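Local coordinates for glucose-inhibited division protein A-related protein, probable oxidoreductase (Thermus thermophilus, PDB 2CUL) that binds flavin-adenine dinucleotide in a Rossmann-type fold and is probably an oxidoreductase related to the glucose-inhibited division protein GidA, at residues A138-L141 / S142-S145; L149-D152 / L153-G157; G15-T18 / A19-A23. All blocks are in the same frame, centred on the assembly; numbering follows the deposited sequence.

Interaction 1: A138-L141 / S142-S145; sequences AGRL and SEAS. With FAD (flavin-adenine dinucleotide), chain B.
Arg140 leaves the backbone with CG trans to its own N (chi1 179°) and then bends at chi3, while Glu143 swings CG beside its backbone N (chi1 -66°) and runs on extended, so the two side chains lie alongside each other and point the same way. Arg140 takes hold of the carboxylate side-on. Arg140 NE reaches Glu143 OE2 at 2.7 Å, in the guanidinium plane but from above the carboxylate plane. Arg140 NH2 reaches Glu143 OE1 at 2.9 Å on the syn side. The guanidinium and carboxylate planes are 52° apart, so the two groups are not coplanar. The backbone beneath is a type II beta turn from Arg140 to Glu143, following strand 134-138 and closed by Glu143 N donating to Arg140 O at 2.9 Å. A water bridges Leu141 O and Glu143 OE2, giving that carboxylate oxygen a second donor. With NE and NH2 engaged by Glu143, Arg140 NH1 donates to phosphate oxygen O1A of FAD at 3.0 Å. Glu143 is thus a second-shell residue that fixes the rotation of a ligand-pocket arginine, and its charge may temper that of the guanidinium. Phe43 makes a cation-pi contact with Arg140, and Phe124 touches both side chains.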
ATOM      1  N   ALA A 138       3.449  -7.034  13.684  1.00 13.06           N
ATOM      2  CA  ALA A 138       2.255  -6.479  13.054  1.00 13.25           C
ATOM      3  C   ALA A 138       2.469  -5.031  12.634  1.00 10.24           C
ATOM      4  O   ALA A 138       3.111  -4.260  13.349  1.00 12.14           O
ATOM      5  CB  ALA A 138       1.082  -6.565  14.024  1.00 13.72           C
ATOM      6  N   GLY A 139       1.915  -4.661  11.482  1.00 10.27           N
ATOM      7  CA  GLY A 139       2.066  -3.301  10.992  1.00  8.43           C
ATOM      8  C   GLY A 139       1.042  -2.341  11.572  1.00  9.28           C
ATOM      9  O   GLY A 139       1.185  -1.128  11.457  1.00  7.90           O
ATOM     10  N   ARG A 140       0.009  -2.898  12.196  1.00  8.29           N
ATOM     11  CA  ARG A 140      -1.064  -2.120  12.814  1.00  9.45           C
ATOM     12  C   ARG A 140      -1.770  -3.081  13.768  1.00 10.55           C
ATOM     13  O   ARG A 140      -1.678  -4.293  13.602  1.00 12.61           O
ATOM     14  CB  ARG A 140      -2.025  -1.597  11.733  1.00  7.35           C
ATOM     15  CG  ARG A 140      -3.218  -0.792  12.239  1.00 10.16           C
ATOM     16  CD  ARG A 140      -3.794   0.091  11.121  1.00  7.45           C
ATOM     17  NE  ARG A 140      -3.949  -0.683   9.894  1.00  9.75           N
ATOM     18  CZ  ARG A 140      -3.459  -0.330   8.709  1.00  8.71           C
ATOM     19  NH1 ARG A 140      -2.784   0.807   8.567  1.00  9.38           N
ATOM     20  NH2 ARG A 140      -3.592  -1.150   7.676  1.00 10.30           N
ATOM     21  N   LEU A 141      -2.460  -2.550  14.771  1.00 10.33           N
ATOM     22  CA  LEU A 141      -3.138  -3.400  15.743  1.00 12.92           C
ATOM     23  C   LEU A 141      -3.947  -4.528  15.102  1.00 12.44           C
ATOM     24  O   LEU A 141      -4.776  -4.296  14.220  1.00 13.53           O
ATOM     25  CB  LEU A 141      -4.046  -2.550  16.641  1.00 13.07           C
ATOM     26  CG  LEU A 141      -4.676  -3.283  17.828  1.00 21.33           C
ATOM     27  CD1 LEU A 141      -3.588  -3.934  18.666  1.00 21.51           C
ATOM     28  CD2 LEU A 141      -5.489  -2.305  18.666  1.00 24.13           C
ATOM     29  N   SER A 142      -3.681  -5.755  15.544  1.00 13.91           N
ATOM     30  CA  SER A 142      -4.377  -6.944  15.058  1.00 13.33           C
ATOM     31  C   SER A 142      -4.156  -7.291  13.587  1.00 16.46           C
ATOM     32  O   SER A 142      -4.863  -8.136  13.036  1.00 15.38           O
ATOM     33  CB  SER A 142      -5.879  -6.812  15.322  1.00 18.40           C
ATOM     34  OG  SER A 142      -6.135  -6.687  16.709  1.00 22.11           O
ATOM     35  N   GLU A 143      -3.181  -6.646  12.957  1.00 13.42           N
ATOM     36  CA  GLU A 143      -2.877  -6.900  11.554  1.00 11.68           C
ATOM     37  C   GLU A 143      -1.453  -7.423  11.412  1.00 12.11           C
ATOM     38  O   GLU A 143      -0.494  -6.652  11.378  1.00 12.98           O
ATOM     39  CB  GLU A 143      -3.054  -5.618  10.736  1.00 13.78           C
ATOM     40  CG  GLU A 143      -4.501  -5.149  10.670  1.00 10.13           C
ATOM     41  CD  GLU A 143      -4.665  -3.862   9.892  1.00  9.51           C
ATOM     42  OE1 GLU A 143      -4.092  -3.764   8.789  1.00  8.86           O
ATOM     43  OE2 GLU A 143      -5.371  -2.953  10.380  1.00 11.20           O
ATOM     44  N   ALA A 144      -1.331  -8.742  11.330  1.00 16.56           N
ATOM     45  CA  ALA A 144      -0.032  -9.392  11.220  1.00 16.85           C
ATOM     46  C   ALA A 144       0.760  -9.004   9.976  1.00 18.24           C
ATOM     47  O   ALA A 144       0.197  -8.593   8.957  1.00 18.36           O
ATOM     48  CB  ALA A 144      -0.213 -10.905  11.261  1.00 18.95           C
ATOM     49  N   SER A 145       2.077  -9.136  10.086  1.00 17.48           N
ATOM     50  CA  SER A 145       3.004  -8.839   9.006  1.00 19.04           C
ATOM     51  C   SER A 145       3.803 -10.094   8.676  1.00 17.23           C
ATOM     52  O   SER A 145       4.443 -10.674   9.553  1.00 21.60           O
ATOM     53  CB  SER A 145       3.959  -7.717   9.432  1.00 20.94           C
ATOM     54  OG  SER A 145       5.085  -7.653   8.570  1.00 23.79           O
TER
HETATM   55  PA  FAD B 301      -1.448   1.154   4.957  1.00  7.35           P
HETATM   56  O1A FAD B 301      -0.964   0.576   6.221  1.00  7.04           O
HETATM   57  O2A FAD B 301      -2.654   2.021   4.960  1.00  9.30           O
HETATM   58  O5B FAD B 301      -1.719  -0.019   3.911  1.00  7.46           O
HETATM   59  C5B FAD B 301      -0.728  -1.024   3.685  1.00  6.88           C
HETATM   60  C4B FAD B 301      -1.477  -2.228   3.127  1.00  6.31           C
HETATM   61  O4B FAD B 301      -0.497  -3.110   2.577  1.00  6.30           O
HETATM   62  C3B FAD B 301      -2.254  -3.042   4.180  1.00  8.52           C
HETATM   63  O3B FAD B 301      -3.584  -3.294   3.780  1.00 11.66           O
HETATM   64  C2B FAD B 301      -1.426  -4.284   4.327  1.00  9.58           C
HETATM   65  O2B FAD B 301      -2.098  -5.420   4.822  1.00 10.34           O
HETATM   66  C1B FAD B 301      -0.864  -4.439   2.917  1.00  9.36           C
HETATM   67  N9A FAD B 301       0.333  -5.270   2.813  1.00  8.53           N
HETATM   68  C8A FAD B 301       1.539  -5.072   3.443  1.00  7.89           C
HETATM   69  N7A FAD B 301       2.428  -6.008   3.135  1.00  8.94           N
HETATM   70  C5A FAD B 301       1.760  -6.846   2.263  1.00  7.81           C
HETATM   71  C6A FAD B 301       2.163  -8.022   1.586  1.00  7.36           C
HETATM   72  N6A FAD B 301       3.368  -8.554   1.690  1.00  8.21           N
HETATM   73  N1A FAD B 301       1.229  -8.636   0.767  1.00  8.14           N
HETATM   74  C2A FAD B 301      -0.033  -8.103   0.638  1.00  8.34           C
HETATM   75  N3A FAD B 301      -0.476  -6.980   1.263  1.00  6.27           N
HETATM   76  C4A FAD B 301       0.456  -6.393   2.062  1.00  7.51           C
HETATM   77  N1  FAD B 301      -1.647   8.889   9.995  1.00  8.31           N
HETATM   78  C2  FAD B 301      -2.753   9.638  10.326  1.00 10.43           C
HETATM   79  O2  FAD B 301      -3.180  10.484   9.580  1.00 11.25           O
HETATM   80  N3  FAD B 301      -3.381   9.396  11.558  1.00 10.27           N
HETATM   81  C4  FAD B 301      -2.962   8.454  12.473  1.00 12.94           C
HETATM   82  O4  FAD B 301      -3.570   8.291  13.552  1.00 14.37           O
HETATM   83  C4X FAD B 301      -1.826   7.689  12.134  1.00 11.20           C
HETATM   84  N5  FAD B 301      -1.340   6.727  13.009  1.00  8.90           N
HETATM   85  C5X FAD B 301      -0.226   5.975  12.683  1.00  7.34           C
HETATM   86  C6  FAD B 301       0.242   5.015  13.579  1.00  9.40           C
HETATM   87  C7  FAD B 301       1.366   4.214  13.301  1.00 11.64           C
HETATM   88  C7M FAD B 301       1.815   3.191  14.314  1.00 12.23           C
HETATM   89  C8  FAD B 301       2.043   4.406  12.043  1.00 10.49           C
HETATM   90  C8M FAD B 301       3.247   3.587  11.663  1.00 11.13           C
HETATM   91  C9  FAD B 301       1.584   5.382  11.125  1.00 10.57           C
HETATM   92  C9A FAD B 301       0.449   6.184  11.416  1.00  9.12           C
HETATM   93  N10 FAD B 301      -0.055   7.185  10.512  1.00  7.30           N
HETATM   94  C10 FAD B 301      -1.188   7.937  10.872  1.00 10.25           C
HETATM   95  C1' FAD B 301       0.611   7.471   9.178  1.00  8.29           C
HETATM   96  C2' FAD B 301      -0.071   6.986   7.879  1.00  8.60           C
HETATM   97  O2' FAD B 301      -1.152   7.827   7.580  1.00  8.92           O
HETATM   98  C3' FAD B 301      -0.574   5.531   7.975  1.00  9.38           C
HETATM   99  O3' FAD B 301       0.495   4.633   8.270  1.00  9.50           O
HETATM  100  C4' FAD B 301      -1.216   5.028   6.666  1.00  9.60           C
HETATM  101  O4' FAD B 301      -1.926   3.811   6.883  1.00  8.11           O
HETATM  102  C5' FAD B 301      -0.110   4.836   5.610  1.00  8.71           C
HETATM  103  O5' FAD B 301      -0.700   4.414   4.369  1.00  7.20           O
HETATM  104  P   FAD B 301      -0.081   3.260   3.476  1.00  7.81           P
HETATM  105  O1P FAD B 301      -0.961   3.197   2.297  1.00  7.40           O
HETATM  106  O2P FAD B 301       1.376   3.510   3.210  1.00  8.29           O
HETATM  107  O3P FAD B 301      -0.187   1.950   4.343  1.00  6.38           O
HETATM  108  O   HOH W   1      -6.333  -2.634  12.857  1.00 13.77           O

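Interaction 2: L149-D152 / L153-G157; sequences LLED and LSRLG
Glu151 and Arg155, one helical turn apart, form a salt bridge through a single oxygen: Glu151 OE2 accepts from Arg155 NE at 2.7 Å. The oxygen offers its anti lone pair and meets the guanidinium edge-on, close to coplanar with it, while the carboxylate stands perpendicular to that plane (90°). Arg155 runs extended from CG to NE, and Glu151 comes to meet it by bending at chi2 (53°). One residue earlier, Ser154 turns OG back beside its own N (chi1 -60°), and Ser154 OG donates to Leu150 O at 2.8 Å from above the carbonyl plane. Leu150 O also receives Ser154 N at 2.8 Å, so two bonds from one residue grip the same carbonyl. Leu149 CG packs on Leu153 CD1 at 4.0 Å, one turn on. Beneath these side chains runs the regular alpha-helical bonding from residue i+4 to residue i, and Gly157, with positive phi, finishes the helix in a Schellman motif. Asp152 OD2 passes 3.7 Å from Leu156 CD1, but its polar partners lie elsewhere: OD2 accepts from Leu94 N, and OD1 forms a salt bridge with Arg105. Leu149 touches FAD at the helix start. Farther along, Leu150 and Leu153 pack on Phe160 of strand 160-167 and reach strand 176-183, while Leu153 and Leu156 meet strand 84-97 at Leu94.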
ATOM      1  N   LEU A 149       8.236 -10.813   2.183  1.00  6.91           N
ATOM      2  CA  LEU A 149       8.537  -9.733   1.250  1.00  8.91           C
ATOM      3  C   LEU A 149       9.788  -8.953   1.636  1.00  8.48           C
ATOM      4  O   LEU A 149      10.638  -8.691   0.788  1.00  7.74           O
ATOM      5  CB  LEU A 149       7.340  -8.790   1.112  1.00  7.31           C
ATOM      6  CG  LEU A 149       7.489  -7.661   0.087  1.00 10.72           C
ATOM      7  CD1 LEU A 149       7.827  -8.223  -1.292  1.00 10.34           C
ATOM      8  CD2 LEU A 149       6.190  -6.863   0.034  1.00  9.93           C
ATOM      9  N   LEU A 150       9.910  -8.578   2.905  1.00  7.46           N
ATOM     10  CA  LEU A 150      11.095  -7.845   3.336  1.00  8.85           C
ATOM     11  C   LEU A 150      12.348  -8.683   3.098  1.00  9.30           C
ATOM     12  O   LEU A 150      13.372  -8.171   2.641  1.00  9.71           O
ATOM     13  CB  LEU A 150      11.008  -7.485   4.822  1.00  9.39           C
ATOM     14  CG  LEU A 150      12.297  -6.876   5.395  1.00  9.75           C
ATOM     15  CD1 LEU A 150      12.619  -5.574   4.675  1.00 11.25           C
ATOM     16  CD2 LEU A 150      12.134  -6.637   6.889  1.00 14.77           C
ATOM     17  N   GLU A 151      12.268  -9.971   3.419  1.00  9.52           N
ATOM     18  CA  GLU A 151      13.403 -10.865   3.234  1.00 11.05           C
ATOM     19  C   GLU A 151      13.810 -10.906   1.766  1.00  9.37           C
ATOM     20  O   GLU A 151      14.998 -10.856   1.444  1.00  9.25           O
ATOM     21  CB  GLU A 151      13.058 -12.276   3.720  1.00 12.04           C
ATOM     22  CG  GLU A 151      14.174 -13.304   3.543  1.00 16.78           C
ATOM     23  CD  GLU A 151      15.494 -12.855   4.144  1.00 27.43           C
ATOM     24  OE1 GLU A 151      15.731 -12.106   5.173  1.00 29.64           O
ATOM     25  OE2 GLU A 151      16.428 -13.686   3.764  1.00 30.32           O
ATOM     26  N   ASP A 152      12.827 -10.984   0.873  1.00  7.19           N
ATOM     27  CA  ASP A 152      13.130 -11.035  -0.551  1.00  6.59           C
ATOM     28  C   ASP A 152      13.763  -9.728  -1.016  1.00  8.89           C
ATOM     29  O   ASP A 152      14.763  -9.739  -1.732  1.00 12.03           O
ATOM     30  CB  ASP A 152      11.866 -11.310  -1.369  1.00  6.64           C
ATOM     31  CG  ASP A 152      12.184 -11.758  -2.784  1.00  7.66           C
ATOM     32  OD1 ASP A 152      12.854 -12.801  -2.930  1.00 12.06           O
ATOM     33  OD2 ASP A 152      11.774 -11.073  -3.746  1.00  8.90           O
ATOM     34  N   LEU A 153      13.181  -8.603  -0.609  1.00  9.12           N
ATOM     35  CA  LEU A 153      13.718  -7.304  -0.993  1.00  7.12           C
ATOM     36  C   LEU A 153      15.144  -7.146  -0.464  1.00  9.13           C
ATOM     37  O   LEU A 153      16.020  -6.636  -1.163  1.00 10.98           O
ATOM     38  CB  LEU A 153      12.823  -6.180  -0.459  1.00  9.70           C
ATOM     39  CG  LEU A 153      11.416  -6.119  -1.063  1.00  7.51           C
ATOM     40  CD1 LEU A 153      10.556  -5.151  -0.264  1.00  8.32           C
ATOM     41  CD2 LEU A 153      11.494  -5.694  -2.519  1.00  8.09           C
ATOM     42  N   SER A 154      15.372  -7.596   0.767  1.00  9.44           N
ATOM     43  CA  SER A 154      16.696  -7.508   1.383  1.00  9.72           C
ATOM     44  C   SER A 154      17.689  -8.377   0.617  1.00 11.56           C
ATOM     45  O   SER A 154      18.821  -7.963   0.353  1.00 12.62           O
ATOM     46  CB  SER A 154      16.635  -7.966   2.842  1.00 15.08           C
ATOM     47  OG  SER A 154      15.745  -7.157   3.592  1.00 20.84           O
ATOM     48  N   ARG A 155      17.264  -9.585   0.262  1.00 11.72           N
ATOM     49  CA  ARG A 155      18.129 -10.494  -0.484  1.00 11.36           C
ATOM     50  C   ARG A 155      18.512  -9.909  -1.835  1.00 10.69           C
ATOM     51  O   ARG A 155      19.616 -10.136  -2.327  1.00 15.32           O
ATOM     52  CB  ARG A 155      17.442 -11.841  -0.705  1.00 13.74           C
ATOM     53  CG  ARG A 155      17.274 -12.675   0.545  1.00 25.29           C
ATOM     54  CD  ARG A 155      16.785 -14.065   0.179  1.00 27.81           C
ATOM     55  NE  ARG A 155      16.580 -14.905   1.352  1.00 35.92           N
ATOM     56  CZ  ARG A 155      16.170 -16.167   1.299  1.00 35.46           C
ATOM     57  NH1 ARG A 155      15.925 -16.735   0.124  1.00 38.41           N
ATOM     58  NH2 ARG A 155      16.005 -16.859   2.417  1.00 39.80           N
ATOM     59  N   LEU A 156      17.597  -9.154  -2.437  1.00  9.02           N
ATOM     60  CA  LEU A 156      17.852  -8.550  -3.737  1.00  9.18           C
ATOM     61  C   LEU A 156      18.779  -7.346  -3.645  1.00  9.66           C
ATOM     62  O   LEU A 156      19.239  -6.836  -4.665  1.00 14.08           O
ATOM     63  CB  LEU A 156      16.529  -8.149  -4.404  1.00 11.07           C
ATOM     64  CG  LEU A 156      15.598  -9.317  -4.750  1.00  8.39           C
ATOM     65  CD1 LEU A 156      14.281  -8.786  -5.297  1.00  9.66           C
ATOM     66  CD2 LEU A 156      16.270 -10.228  -5.769  1.00 11.78           C
ATOM     67  N   GLY A 157      19.045  -6.890  -2.424  1.00 12.56           N
ATOM     68  CA  GLY A 157      19.945  -5.763  -2.241  1.00 12.90           C
ATOM     69  C   GLY A 157      19.334  -4.438  -1.824  1.00 12.78           C
ATOM     70  O   GLY A 157      20.059  -3.472  -1.583  1.00 11.81           O
TER

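Interaction 3: G15-T18 / A19-A23; sequences GAET and AFWLA
Ala19 CB rests against the carbonyl oxygens of Ala16 and Gly15, on the helix of the beta-alpha-beta unit formed by strand 6-9, helix 13-24 and strand 29-33. Gly15 touches FAD and fits the last glycine of a GxGxxG Rossmann-type sequence, consistent with a dinucleotide-binding helix. Ala19 N donates to Gly15 O at 3.0 Å, and its methyl packs on Val29 and Leu31 of the following strand. Phe20 sends its ring toward Leu55 and Arg58 of helix 55-59; Phe20 CD2 passes 3.7 Å from Glu17 OE2 and lies over one face of the Trp21 indole, offset toward the rim. Trp21 carries CG beside its own N (chi1 -67°), running alongside Glu17 in the same direction, with carboxylate and indole planes 41° apart. The bond between them, Trp21 NE1 to Glu17 OE2 at 2.9 Å, is weak and bent (124° at the hydrogen). Three outside donors hold this buried carboxylate, Ser217 OG and Leu56 N on OE1 and Leu55 N on OE2, with the weak indole bond as a fourth. Thr18 OG1 has its hydrogen-bond partners in two carbonyl oxygens, Ser14 O and Gly220 O, which must share its single proton. Beside it, Leu22 sets CD1 against Thr18 CG2 at 3.8 Å.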
ATOM      1  N   GLY A  15      -2.120   2.936  -1.567  1.00  6.01           N
ATOM      2  CA  GLY A  15      -2.394   1.964  -2.613  1.00  7.48           C
ATOM      3  C   GLY A  15      -3.808   2.002  -3.154  1.00  5.83           C
ATOM      4  O   GLY A  15      -4.016   1.930  -4.363  1.00  7.77           O
ATOM      5  N   ALA A  16      -4.787   2.102  -2.262  1.00  7.58           N
ATOM      6  CA  ALA A  16      -6.183   2.154  -2.691  1.00  6.84           C
ATOM      7  C   ALA A  16      -6.478   3.458  -3.433  1.00  7.43           C
ATOM      8  O   ALA A  16      -7.251   3.471  -4.392  1.00  8.34           O
ATOM      9  CB  ALA A  16      -7.106   2.009  -1.487  1.00  7.77           C
ATOM     10  N   GLU A  17      -5.867   4.556  -2.998  1.00  6.61           N
ATOM     11  CA  GLU A  17      -6.093   5.832  -3.668  1.00  5.08           C
ATOM     12  C   GLU A  17      -5.533   5.741  -5.087  1.00  7.28           C
ATOM     13  O   GLU A  17      -6.147   6.226  -6.037  1.00  8.86           O
ATOM     14  CB  GLU A  17      -5.416   6.981  -2.915  1.00  7.12           C
ATOM     15  CG  GLU A  17      -5.898   8.353  -3.360  1.00  9.69           C
ATOM     16  CD  GLU A  17      -7.328   8.631  -2.926  1.00 12.05           C
ATOM     17  OE1 GLU A  17      -7.578   8.690  -1.703  1.00  9.95           O
ATOM     18  OE2 GLU A  17      -8.200   8.791  -3.807  1.00 13.62           O
ATOM     19  N   THR A  18      -4.364   5.121  -5.230  1.00  7.60           N
ATOM     20  CA  THR A  18      -3.761   4.964  -6.552  1.00  7.39           C
ATOM     21  C   THR A  18      -4.724   4.172  -7.441  1.00  8.26           C
ATOM     22  O   THR A  18      -5.000   4.556  -8.582  1.00  9.05           O
ATOM     23  CB  THR A  18      -2.416   4.195  -6.485  1.00  6.47           C
ATOM     24  OG1 THR A  18      -1.517   4.871  -5.599  1.00  8.76           O
ATOM     25  CG2 THR A  18      -1.780   4.106  -7.864  1.00  6.40           C
ATOM     26  N   ALA A  19      -5.237   3.070  -6.906  1.00  8.83           N
ATOM     27  CA  ALA A  19      -6.167   2.218  -7.642  1.00  8.52           C
ATOM     28  C   ALA A  19      -7.416   2.993  -8.036  1.00 10.13           C
ATOM     29  O   ALA A  19      -7.923   2.856  -9.152  1.00 10.30           O
ATOM     30  CB  ALA A  19      -6.555   1.014  -6.793  1.00  8.54           C
ATOM     31  N   PHE A  20      -7.906   3.810  -7.111  1.00 10.30           N
ATOM     32  CA  PHE A  20      -9.106   4.600  -7.343  1.00 11.73           C
ATOM     33  C   PHE A  20      -9.015   5.504  -8.567  1.00 10.11           C
ATOM     34  O   PHE A  20      -9.868   5.441  -9.450  1.00 12.57           O
ATOM     35  CB  PHE A  20      -9.422   5.450  -6.110  1.00 14.03           C
ATOM     36  CG  PHE A  20     -10.623   6.337  -6.279  1.00 17.71           C
ATOM     37  CD1 PHE A  20     -11.907   5.817  -6.171  1.00 21.96           C
ATOM     38  CD2 PHE A  20     -10.468   7.688  -6.569  1.00 17.92           C
ATOM     39  CE1 PHE A  20     -13.025   6.634  -6.351  1.00 22.06           C
ATOM     40  CE2 PHE A  20     -11.577   8.513  -6.753  1.00 23.78           C
ATOM     41  CZ  PHE A  20     -12.858   7.982  -6.643  1.00 22.08           C
ATOM     42  N   TRP A  21      -7.987   6.347  -8.623  1.00  9.92           N
ATOM     43  CA  TRP A  21      -7.839   7.260  -9.748  1.00 11.83           C
ATOM     44  C   TRP A  21      -7.499   6.569 -11.059  1.00 13.23           C
ATOM     45  O   TRP A  21      -7.917   7.021 -12.125  1.00 16.07           O
ATOM     46  CB  TRP A  21      -6.798   8.335  -9.429  1.00 12.89           C
ATOM     47  CG  TRP A  21      -7.256   9.251  -8.343  1.00 19.58           C
ATOM     48  CD1 TRP A  21      -6.960   9.159  -7.012  1.00 19.10           C
ATOM     49  CD2 TRP A  21      -8.162  10.353  -8.478  1.00 19.72           C
ATOM     50  NE1 TRP A  21      -7.628  10.133  -6.310  1.00 18.78           N
ATOM     51  CE2 TRP A  21      -8.373  10.880  -7.185  1.00 19.18           C
ATOM     52  CE3 TRP A  21      -8.818  10.945  -9.565  1.00 22.92           C
ATOM     53  CZ2 TRP A  21      -9.215  11.974  -6.949  1.00 23.62           C
ATOM     54  CZ3 TRP A  21      -9.658  12.035  -9.329  1.00 26.79           C
ATOM     55  CH2 TRP A  21      -9.847  12.536  -8.030  1.00 28.31           C
ATOM     56  N   LEU A  22      -6.746   5.477 -10.993  1.00 10.37           N
ATOM     57  CA  LEU A  22      -6.405   4.754 -12.209  1.00 11.13           C
ATOM     58  C   LEU A  22      -7.678   4.153 -12.785  1.00 11.18           C
ATOM     59  O   LEU A  22      -7.931   4.241 -13.987  1.00 12.73           O
ATOM     60  CB  LEU A  22      -5.399   3.636 -11.917  1.00  9.70           C
ATOM     61  CG  LEU A  22      -3.958   4.072 -11.634  1.00  8.57           C
ATOM     62  CD1 LEU A  22      -3.125   2.861 -11.248  1.00 10.58           C
ATOM     63  CD2 LEU A  22      -3.373   4.753 -12.870  1.00 10.27           C
ATOM     64  N   ALA A  23      -8.486   3.556 -11.913  1.00  9.63           N
ATOM     65  CA  ALA A  23      -9.730   2.927 -12.337  1.00 14.17           C
ATOM     66  C   ALA A  23     -10.715   3.938 -12.917  1.00 15.84           C
ATOM     67  O   ALA A  23     -11.459   3.624 -13.848  1.00 17.50           O
ATOM     68  CB  ALA A  23     -10.357   2.183 -11.167  1.00 13.39           C
TER

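How the interactions relate
From the N terminus, interaction 3 comes first, within the helix of the mixed sheet's beta-alpha-beta unit, between strands 6-9 and 29-33. Interaction 1 follows much later and closes the tight turn that takes the chain off edge strand 134-138 of the four-stranded antiparallel sheet into strand 143-144. Interaction 2 opens shortly after, in helix 148-155, which packs on strands 160-167 and 176-183 of that sheet and on strand 84-97 of the mixed one. All three are local and in series; none nests in or crosses another. Interactions 1 and 2 have centres about 20 Å apart, and interaction 3 lies across the chain's centre from both, with FAD reached from all three.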